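Local atomic coordinates of calmodulin-binding transcription activator 1 (PDB entry 2CXK), a protein that activates transcription as a DNA-binding regulator in the nucleus, and is represented here by its immunoglobulin-like IPT/TIG domain. Residues A[39-44]-A[70-75]; A[29-34]-A[55-60]; A[10-15]-A[82-87]. One frame throughout, in Å; residues are numbered along the deposited sequence.

Contact 1: residues A[39-44]-A[70-75]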
loop_
_atom_site.group_PDB
_atom_site.type_symbol
_atom_site.label_atom_id
_atom_site.label_comp_id
_atom_site.label_asym_id
_atom_site.label_seq_id
_atom_site.Cartn_x
_atom_site.Cartn_y
_atom_site.Cartn_z
ATOM N N SER A 39 3.228 13.630 -7.753
ATOM C CA SER A 39 3.593 12.671 -8.784
ATOM C C SER A 39 4.614 11.728 -8.177
ATOM O O SER A 39 5.181 12.008 -7.116
ATOM C CB SER A 39 4.190 13.368 -10.019
ATOM O OG SER A 39 5.415 14.015 -9.721
ATOM N N CYS A 40 4.826 10.595 -8.835
ATOM C CA CYS A 40 5.806 9.626 -8.374
ATOM C C CYS A 40 6.723 9.353 -9.545
ATOM O O CYS A 40 6.274 9.223 -10.683
ATOM C CB CYS A 40 5.134 8.327 -7.917
ATOM S SG CYS A 40 4.169 8.524 -6.398
ATOM N N LEU A 41 8.013 9.279 -9.263
ATOM C CA LEU A 41 8.987 9.035 -10.313
ATOM C C LEU A 41 9.643 7.684 -10.110
ATOM O O LEU A 41 10.225 7.424 -9.056
ATOM C CB LEU A 41 10.067 10.122 -10.300
ATOM C CG LEU A 41 9.612 11.583 -10.203
ATOM C CD1 LEU A 41 10.823 12.495 -10.322
ATOM C CD2 LEU A 41 8.620 11.897 -11.295
ATOM N N PHE A 42 9.521 6.822 -11.115
ATOM C CA PHE A 42 10.131 5.496 -11.097
ATOM C C PHE A 42 11.273 5.596 -12.105
ATOM O O PHE A 42 11.026 5.732 -13.301
ATOM C CB PHE A 42 9.136 4.427 -11.557
ATOM C CG PHE A 42 7.972 4.227 -10.623
ATOM C CD1 PHE A 42 6.940 5.151 -10.564
ATOM C CD2 PHE A 42 7.908 3.094 -9.808
ATOM C CE1 PHE A 42 5.849 4.954 -9.706
ATOM C CE2 PHE A 42 6.824 2.889 -8.948
ATOM C CZ PHE A 42 5.793 3.827 -8.902
ATOM N N ASP A 43 12.513 5.534 -11.624
ATOM C CA ASP A 43 13.678 5.662 -12.495
ATOM C C ASP A 43 13.485 6.915 -13.351
ATOM O O ASP A 43 13.687 6.897 -14.564
ATOM C CB ASP A 43 13.832 4.424 -13.395
ATOM C CG ASP A 43 15.175 4.401 -14.133
ATOM O OD1 ASP A 43 16.156 4.936 -13.578
ATOM O OD2 ASP A 43 15.259 3.841 -15.250
ATOM N N GLN A 44 13.070 7.998 -12.702
ATOM C CA GLN A 44 12.831 9.270 -13.373
ATOM C C GLN A 44 11.614 9.312 -14.299
ATOM O O GLN A 44 11.327 10.351 -14.895
ATOM C CB GLN A 44 14.085 9.710 -14.141
ATOM C CG GLN A 44 15.309 9.842 -13.246
ATOM C CD GLN A 44 15.044 10.717 -12.029
ATOM O OE1 GLN A 44 15.532 10.440 -10.930
ATOM N NE2 GLN A 44 14.274 11.784 -12.222
ATOM N N THR A 70 14.777 3.594 -8.762
ATOM C CA THR A 70 14.483 4.535 -7.692
ATOM C C THR A 70 13.005 4.897 -7.756
ATOM O O THR A 70 12.431 4.981 -8.843
ATOM C CB THR A 70 15.269 5.839 -7.870
ATOM O OG1 THR A 70 15.076 6.312 -9.209
ATOM C CG2 THR A 70 16.747 5.628 -7.612
ATOM N N LEU A 71 12.393 5.092 -6.590
ATOM C CA LEU A 71 10.999 5.507 -6.503
ATOM C C LEU A 71 11.030 6.751 -5.623
ATOM O O LEU A 71 11.494 6.699 -4.482
ATOM C CB LEU A 71 10.129 4.414 -5.861
ATOM C CG LEU A 71 8.683 4.822 -5.535
ATOM C CD1 LEU A 71 8.011 5.439 -6.768
ATOM C CD2 LEU A 71 7.906 3.594 -5.054
ATOM N N GLN A 72 10.566 7.875 -6.163
ATOM C CA GLN A 72 10.560 9.135 -5.419
ATOM C C GLN A 72 9.207 9.833 -5.524
ATOM O O GLN A 72 8.473 9.634 -6.492
ATOM C CB GLN A 72 11.627 10.080 -5.981
ATOM C CG GLN A 72 13.036 9.511 -6.038
ATOM C CD GLN A 72 13.962 10.387 -6.861
ATOM O OE1 GLN A 72 14.684 11.233 -6.325
ATOM N NE2 GLN A 72 13.932 10.200 -8.172
ATOM N N VAL A 73 8.884 10.646 -4.523
ATOM C CA VAL A 73 7.640 11.413 -4.523
ATOM C C VAL A 73 7.997 12.869 -4.842
ATOM O O VAL A 73 8.970 13.401 -4.311
ATOM C CB VAL A 73 6.943 11.371 -3.149
ATOM C CG1 VAL A 73 5.725 12.272 -3.154
ATOM C CG2 VAL A 73 6.540 9.951 -2.820
ATOM N N ALA A 74 7.219 13.498 -5.717
ATOM C CA ALA A 74 7.455 14.888 -6.097
ATOM C C ALA A 74 6.165 15.695 -5.998
ATOM O O ALA A 74 5.067 15.139 -6.050
ATOM C CB ALA A 74 7.989 14.955 -7.518
ATOM N N PHE A 75 6.309 17.009 -5.852
ATOM C CA PHE A 75 5.171 17.925 -5.788
ATOM C C PHE A 75 5.570 19.043 -6.745
ATOM O O PHE A 75 6.634 19.644 -6.579
ATOM C CB PHE A 75 4.983 18.492 -4.382
ATOM C CG PHE A 75 3.721 19.292 -4.222
ATOM C CD1 PHE A 75 2.485 18.655 -4.139
ATOM C CD2 PHE A 75 3.760 20.685 -4.193
ATOM C CE1 PHE A 75 1.304 19.392 -4.029
ATOM C CE2 PHE A 75 2.584 21.433 -4.084
ATOM C CZ PHE A 75 1.356 20.788 -4.002
HETATM O O HOH W 1 12.906 7.929 -9.534
HETATM O O HOH W 2 16.680 3.848 -11.096
HETATM O O HOH W 3 16.747 7.867 -10.565
#
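Leu71 lies alongside Phe42, both on the face of the sheet that carries Cys40 and Val73. From CB the Leu71 chain runs with CG trans to the backbone N (chi1 171°), and this carries CD1 over the face of the Phe42 ring and leaves CD2 near Phe42 CE2. CD1 does most of the touching. It sits over the centre of the Phe42 ring, 3.5 Å from the centroid, a CH-pi contact. The same methyl, Leu71 CD1, reaches Cys40 CB at 4.2 Å. Phe86 meets Phe42 edge to face.

The backbones form an antiparallel pair of strands. Ser39 exchanges two hydrogen bonds with Ala74, and Leu41 two with Gln72. Asp43 N adds a last one to Thr70 O, 2.8 Å long, where the strand turns away. On the other face, Gln72 NE2 makes a weak bond to Gln44 OE1 at 3.2 Å, the two amide planes 79° apart. A water accepts from Gln72 NE2 at 2.8 Å and from Gln44 N, and donates to Leu41 O. Asp43 OD2 is hydrogen-bonded to His64 NE2. The direct amide bond is weak, so the side-chain link between Gln44 and Gln72 probably depends more on the shared water.

Contact 2: residues A[29-34]-A[55-60]. With SO4 (sulfate ion), chain F.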
loop_
_atom_site.group_PDB
_atom_site.type_symbol
_atom_site.label_atom_id
_atom_site.label_comp_id
_atom_site.label_asym_id
_atom_site.label_seq_id
_atom_site.Cartn_x
_atom_site.Cartn_y
_atom_site.Cartn_z
ATOM N N GLY A 29 3.818 8.643 3.835
ATOM C CA GLY A 29 4.813 9.567 4.320
ATOM C C GLY A 29 4.129 10.802 4.854
ATOM O O GLY A 29 2.935 10.770 5.145
ATOM N N PRO A 30 4.848 11.925 4.963
ATOM C CA PRO A 30 4.270 13.169 5.484
ATOM C C PRO A 30 3.536 14.055 4.478
ATOM O O PRO A 30 3.452 15.264 4.678
ATOM C CB PRO A 30 5.487 13.867 6.066
ATOM C CG PRO A 30 6.529 13.559 5.025
ATOM C CD PRO A 30 6.286 12.089 4.684
ATOM N N TRP A 31 2.998 13.476 3.408
ATOM C CA TRP A 31 2.299 14.286 2.408
ATOM C C TRP A 31 1.003 14.856 2.977
ATOM O O TRP A 31 0.156 14.114 3.463
ATOM C CB TRP A 31 1.979 13.462 1.153
ATOM C CG TRP A 31 2.727 12.159 1.043
ATOM C CD1 TRP A 31 2.177 10.906 1.015
ATOM C CD2 TRP A 31 4.145 11.975 0.942
ATOM N NE1 TRP A 31 3.161 9.958 0.903
ATOM C CE2 TRP A 31 4.378 10.581 0.857
ATOM C CE3 TRP A 31 5.242 12.847 0.917
ATOM C CZ2 TRP A 31 5.663 10.042 0.748
ATOM C CZ3 TRP A 31 6.524 12.307 0.810
ATOM C CH2 TRP A 31 6.721 10.917 0.726
ATOM N N GLN A 32 0.841 16.174 2.889
ATOM C CA GLN A 32 -0.351 16.830 3.421
ATOM C C GLN A 32 -1.024 17.785 2.437
ATOM O O GLN A 32 -2.241 17.978 2.491
ATOM C CB GLN A 32 0.008 17.600 4.695
ATOM C CG GLN A 32 0.558 16.744 5.828
ATOM C CD GLN A 32 -0.475 15.782 6.396
ATOM O OE1 GLN A 32 -1.592 16.183 6.737
ATOM N NE2 GLN A 32 -0.104 14.507 6.510
ATOM N N GLU A 33 -0.230 18.382 1.551
ATOM C CA GLU A 33 -0.738 19.340 0.564
ATOM C C GLU A 33 -2.106 18.961 0.010
ATOM O O GLU A 33 -2.425 17.785 -0.149
ATOM C CB GLU A 33 0.256 19.498 -0.596
ATOM C CG GLU A 33 1.627 20.049 -0.192
ATOM C CD GLU A 33 1.547 21.407 0.492
ATOM O OE1 GLU A 33 1.041 22.362 -0.137
ATOM O OE2 GLU A 33 1.991 21.516 1.659
ATOM N N ALA A 34 -2.920 19.968 -0.279
ATOM C CA ALA A 34 -4.246 19.715 -0.815
ATOM C C ALA A 34 -4.205 19.745 -2.334
ATOM O O ALA A 34 -4.923 19.000 -2.995
ATOM C CB ALA A 34 -5.237 20.754 -0.290
ATOM N N GLY A 55 -1.153 11.830 4.145
ATOM C CA GLY A 55 -0.082 10.870 4.311
ATOM C C GLY A 55 -0.095 9.668 3.390
ATOM O O GLY A 55 0.803 8.829 3.471
ATOM N N VAL A 56 -1.086 9.587 2.506
ATOM C CA VAL A 56 -1.191 8.444 1.604
ATOM C C VAL A 56 -1.344 8.821 0.142
ATOM O O VAL A 56 -2.340 9.423 -0.247
ATOM C CB VAL A 56 -2.387 7.561 1.987
ATOM C CG1 VAL A 56 -2.504 6.379 1.023
ATOM C CG2 VAL A 56 -2.224 7.087 3.427
ATOM N N LEU A 57 -0.353 8.460 -0.665
ATOM C CA LEU A 57 -0.399 8.731 -2.098
ATOM C C LEU A 57 -0.617 7.435 -2.874
ATOM O O LEU A 57 -0.090 6.385 -2.500
ATOM C CB LEU A 57 0.913 9.361 -2.569
ATOM C CG LEU A 57 1.066 10.832 -2.204
ATOM C CD1 LEU A 57 2.482 11.319 -2.507
ATOM C CD2 LEU A 57 0.033 11.608 -2.987
ATOM N N ARG A 58 -1.387 7.524 -3.953
ATOM C CA ARG A 58 -1.653 6.376 -4.815
ATOM C C ARG A 58 -1.250 6.706 -6.245
ATOM O O ARG A 58 -1.543 7.784 -6.749
ATOM C CB ARG A 58 -3.139 6.013 -4.818
ATOM C CG ARG A 58 -3.495 4.887 -5.815
ATOM C CD ARG A 58 -4.990 4.857 -6.153
ATOM N NE ARG A 58 -5.422 6.061 -6.862
ATOM C CZ ARG A 58 -6.687 6.453 -6.988
ATOM N NH1 ARG A 58 -7.670 5.741 -6.449
ATOM N NH2 ARG A 58 -6.973 7.564 -7.657
ATOM N N CYS A 59 -0.589 5.768 -6.904
ATOM C CA CYS A 59 -0.213 5.965 -8.299
ATOM C C CYS A 59 -0.219 4.590 -8.946
ATOM O O CYS A 59 -0.312 3.583 -8.257
ATOM C CB CYS A 59 1.179 6.601 -8.412
ATOM S SG CYS A 59 2.578 5.529 -7.958
ATOM N N TYR A 60 -0.157 4.558 -10.269
ATOM C CA TYR A 60 -0.107 3.302 -11.008
ATOM C C TYR A 60 1.265 3.338 -11.675
ATOM O O TYR A 60 1.548 4.219 -12.490
ATOM C CB TYR A 60 -1.249 3.265 -12.021
ATOM C CG TYR A 60 -2.595 3.479 -11.350
ATOM C CD1 TYR A 60 -3.139 2.506 -10.506
ATOM C CD2 TYR A 60 -3.300 4.670 -11.519
ATOM C CE1 TYR A 60 -4.358 2.719 -9.855
ATOM C CE2 TYR A 60 -4.512 4.891 -10.873
ATOM C CZ TYR A 60 -5.037 3.910 -10.048
ATOM O OH TYR A 60 -6.255 4.117 -9.449
HETATM S S SO4 F . -7.653 0.738 -8.091
HETATM O O1 SO4 F . -7.378 0.638 -6.600
HETATM O O2 SO4 F . -9.094 0.305 -8.319
HETATM O O3 SO4 F . -7.614 2.126 -8.399
HETATM O O4 SO4 F . -6.848 -0.261 -8.701
#
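The loop that follows strand 24-28 folds here against the start of strand 56-60 in the IPT/TIG domain. Two backbone hydrogen bonds join them at Gly55. Gly55 O accepts from Gly29 N at 3.0 Å. Gly55 N donates to Trp31 O at 2.7 Å. Gly55 has phi 84° and psi 0°. A side chain there would press on the preceding carbonyl and come close to Gly29 O.

Trp31 carries the side-chain contact. Its indole crosses Leu57 at about a right angle. Leu57 CD1 lies over the five-membered ring, 3.6 Å from its centroid and 10° off the normal, a CH-pi contact. Leu57 CG comes to 3.4 Å from Trp31 CD1. Gly29 CA and Pro30 CD lie over the opposite face, so the indole is sandwiched between its own loop and the strand. The domain has an immunoglobulin-like beta fold, and the indole packs on Tyr38 and Leu51 of two strands and on Ile80 of a loop. Trp31 NE1 hydrogen-bonds to Ile27 O, which, with the packing on both faces, helps hold the ring in its rotation. With an alanine here the NE1 donor is gone, and a gap would probably open between Leu57 and Gly29, with Ile27 O left without its mate.

Gly29 O is hydrogen-bonded to Gln53 NE2 of the second subunit. At the far end of the strand, Tyr60 OH donates to sulfate O3 at 2.6 Å, with that oxygen in the plane of the ring at its edge. Lys24 also binds this ion, which probably comes from the crystallisation liquor.

Contact 3: residues A[10-15]-A[82-87]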
loop_
_atom_site.group_PDB
_atom_site.type_symbol
_atom_site.label_atom_id
_atom_site.label_comp_id
_atom_site.label_asym_id
_atom_site.label_seq_id
_atom_site.Cartn_x
_atom_site.Cartn_y
_atom_site.Cartn_z
ATOM N N THR A 10 7.600 6.408 4.529
ATOM C CA THR A 10 7.524 5.511 5.679
ATOM C C THR A 10 7.276 4.060 5.252
ATOM O O THR A 10 7.734 3.133 5.911
ATOM C CB THR A 10 6.438 5.966 6.687
ATOM O OG1 THR A 10 5.215 6.245 6.003
ATOM C CG2 THR A 10 6.896 7.224 7.422
ATOM N N ASP A 11 6.568 3.875 4.141
ATOM C CA ASP A 11 6.288 2.539 3.613
ATOM C C ASP A 11 5.676 2.676 2.219
ATOM O O ASP A 11 5.293 3.767 1.801
ATOM C CB ASP A 11 5.303 1.794 4.521
ATOM C CG ASP A 11 5.611 0.306 4.626
ATOM O OD1 ASP A 11 6.072 -0.296 3.632
ATOM O OD2 ASP A 11 5.388 -0.265 5.711
ATOM N N TYR A 12 5.610 1.564 1.496
ATOM C CA TYR A 12 5.027 1.539 0.166
ATOM C C TYR A 12 4.698 0.091 -0.158
ATOM O O TYR A 12 5.387 -0.817 0.299
ATOM C CB TYR A 12 5.987 2.121 -0.875
ATOM C CG TYR A 12 7.379 1.520 -0.906
ATOM C CD1 TYR A 12 8.290 1.766 0.120
ATOM C CD2 TYR A 12 7.812 0.776 -2.005
ATOM C CE1 TYR A 12 9.598 1.299 0.046
ATOM C CE2 TYR A 12 9.122 0.305 -2.089
ATOM C CZ TYR A 12 10.010 0.573 -1.064
ATOM O OH TYR A 12 11.322 0.150 -1.159
ATOM N N SER A 13 3.651 -0.118 -0.949
ATOM C CA SER A 13 3.209 -1.466 -1.277
ATOM C C SER A 13 2.399 -1.496 -2.569
ATOM O O SER A 13 1.524 -0.652 -2.780
ATOM C CB SER A 13 2.342 -1.989 -0.126
ATOM O OG SER A 13 1.955 -3.330 -0.351
ATOM N N PRO A 14 2.689 -2.459 -3.465
ATOM C CA PRO A 14 3.720 -3.489 -3.318
ATOM C C PRO A 14 5.076 -2.863 -3.600
ATOM O O PRO A 14 5.151 -1.704 -4.002
ATOM C CB PRO A 14 3.338 -4.509 -4.385
ATOM C CG PRO A 14 2.823 -3.632 -5.485
ATOM C CD PRO A 14 1.964 -2.625 -4.739
ATOM N N GLU A 15 6.139 -3.638 -3.415
ATOM C CA GLU A 15 7.502 -3.163 -3.649
ATOM C C GLU A 15 8.017 -3.549 -5.030
ATOM O O GLU A 15 9.172 -3.286 -5.354
ATOM C CB GLU A 15 8.437 -3.760 -2.602
ATOM C CG GLU A 15 8.180 -5.248 -2.380
ATOM C CD GLU A 15 9.198 -5.898 -1.469
ATOM O OE1 GLU A 15 9.592 -5.263 -0.460
ATOM O OE2 GLU A 15 9.593 -7.051 -1.757
ATOM N N ASN A 82 12.883 10.933 -0.033
ATOM C CA ASN A 82 14.102 10.172 -0.249
ATOM C C ASN A 82 13.746 9.192 -1.374
ATOM O O ASN A 82 12.591 9.136 -1.800
ATOM C CB ASN A 82 14.462 9.389 1.021
ATOM C CG ASN A 82 13.328 8.468 1.481
ATOM O OD1 ASN A 82 12.191 8.902 1.646
ATOM N ND2 ASN A 82 13.645 7.198 1.699
ATOM N N SER A 83 14.726 8.438 -1.861
ATOM C CA SER A 83 14.472 7.447 -2.909
ATOM C C SER A 83 14.409 6.086 -2.228
ATOM O O SER A 83 15.196 5.818 -1.323
ATOM C CB SER A 83 15.613 7.408 -3.928
ATOM O OG SER A 83 15.783 8.655 -4.577
ATOM N N VAL A 84 13.466 5.241 -2.640
ATOM C CA VAL A 84 13.369 3.891 -2.090
ATOM C C VAL A 84 13.426 2.940 -3.269
ATOM O O VAL A 84 13.076 3.303 -4.391
ATOM C CB VAL A 84 12.054 3.654 -1.294
ATOM C CG1 VAL A 84 12.031 4.548 -0.063
ATOM C CG2 VAL A 84 10.836 3.921 -2.175
ATOM N N VAL A 85 13.868 1.717 -3.025
ATOM C CA VAL A 85 13.972 0.749 -4.100
ATOM C C VAL A 85 12.630 0.183 -4.562
ATOM O O VAL A 85 11.759 -0.134 -3.749
ATOM C CB VAL A 85 14.882 -0.424 -3.675
ATOM C CG1 VAL A 85 14.249 -1.163 -2.506
ATOM C CG2 VAL A 85 15.114 -1.366 -4.843
ATOM N N PHE A 86 12.456 0.078 -5.876
ATOM C CA PHE A 86 11.245 -0.515 -6.439
ATOM C C PHE A 86 11.772 -1.498 -7.465
ATOM O O PHE A 86 12.665 -1.170 -8.244
ATOM C CB PHE A 86 10.350 0.529 -7.109
ATOM C CG PHE A 86 8.999 -0.006 -7.526
ATOM C CD1 PHE A 86 8.753 -0.365 -8.851
ATOM C CD2 PHE A 86 7.984 -0.177 -6.587
ATOM C CE1 PHE A 86 7.508 -0.887 -9.235
ATOM C CE2 PHE A 86 6.736 -0.697 -6.957
ATOM C CZ PHE A 86 6.501 -1.050 -8.285
ATOM N N GLU A 87 11.222 -2.701 -7.478
ATOM C CA GLU A 87 11.717 -3.708 -8.396
ATOM C C GLU A 87 10.777 -4.182 -9.483
ATOM O O GLU A 87 9.619 -4.496 -9.231
ATOM C CB GLU A 87 12.204 -4.927 -7.604
ATOM C CG GLU A 87 12.516 -6.140 -8.474
ATOM C CD GLU A 87 13.221 -7.253 -7.718
ATOM O OE1 GLU A 87 12.968 -7.399 -6.504
ATOM O OE2 GLU A 87 14.015 -7.992 -8.350
HETATM O O HOH W 4 11.799 -3.520 -3.890
HETATM O O HOH W 5 10.723 -7.488 -4.856
#
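The ring of Tyr12 has Val84 CG2 over one face and Val85 O near its plane at the edge. The methyl stands 3.8 Å from the ring centroid, a CH-pi contact offset toward the rim, and its nearest ring atom is Tyr12 CZ. At the edge, Tyr12 OH donates to Val85 O at 2.6 Å. The hydroxyl lies in the carbonyl plane, on a lone pair. Val85 CG1 also approaches Tyr12 OH, at 3.5 Å. The Phe86 ring has Glu15 O over one face and Pro14 O at its edge, where Pro14 O lies 3.5 Å from Phe86 CE2. Pro14 O is buried and has no hydrogen-bond partner in the model.

Strands 11-17 and 84-88 pair in parallel in the immunoglobulin-like IPT/TIG domain; they come from near the two ends of the chain. Within the two segments the backbone bond is Glu87 N to Glu15 O, 3.0 Å and nearly straight at 170°. Farther back the chains diverge, with the CA atoms of Tyr12 and Val84 9.0 Å apart. The Tyr12 side chain spans that gap. Its CG is wedged between the backbone N and the carbonyl carbon (chi1 53°), and the Tyr12 and Val84 side chains come toward each other from opposite directions.

A water donates to Glu15 O and, weakly, to Val85 O. The second subunit packs close to strand 11-17: its Lys24 forms a salt bridge with Asp11 and a hydrogen bond with Tyr12 O, and Ser13 OG hydrogen-bonds to Ser13 O of that subunit.

In the fold
All three contacts belong to the same beta framework of the domain but differ in depth. Contact 1 is a regular antiparallel pair near the centre of the chain. Contact 2 is also buried, yet it joins a loop to a strand. Contact 3 is partly exposed and joins the first and last strands. Contacts 1 and 2 meet where Val73 packs on Leu57 and Trp31, and where the sulfurs of Cys40 and Cys59 touch. Contacts 1 and 3 are linked through strand 67-75, which pairs with both 38-42 and 84-88. Regular backbone pairing dominates contact 1; single aromatic side chains matter more in the other two. Contacts 2 and 3 also touch the second subunit; contact 1 does not.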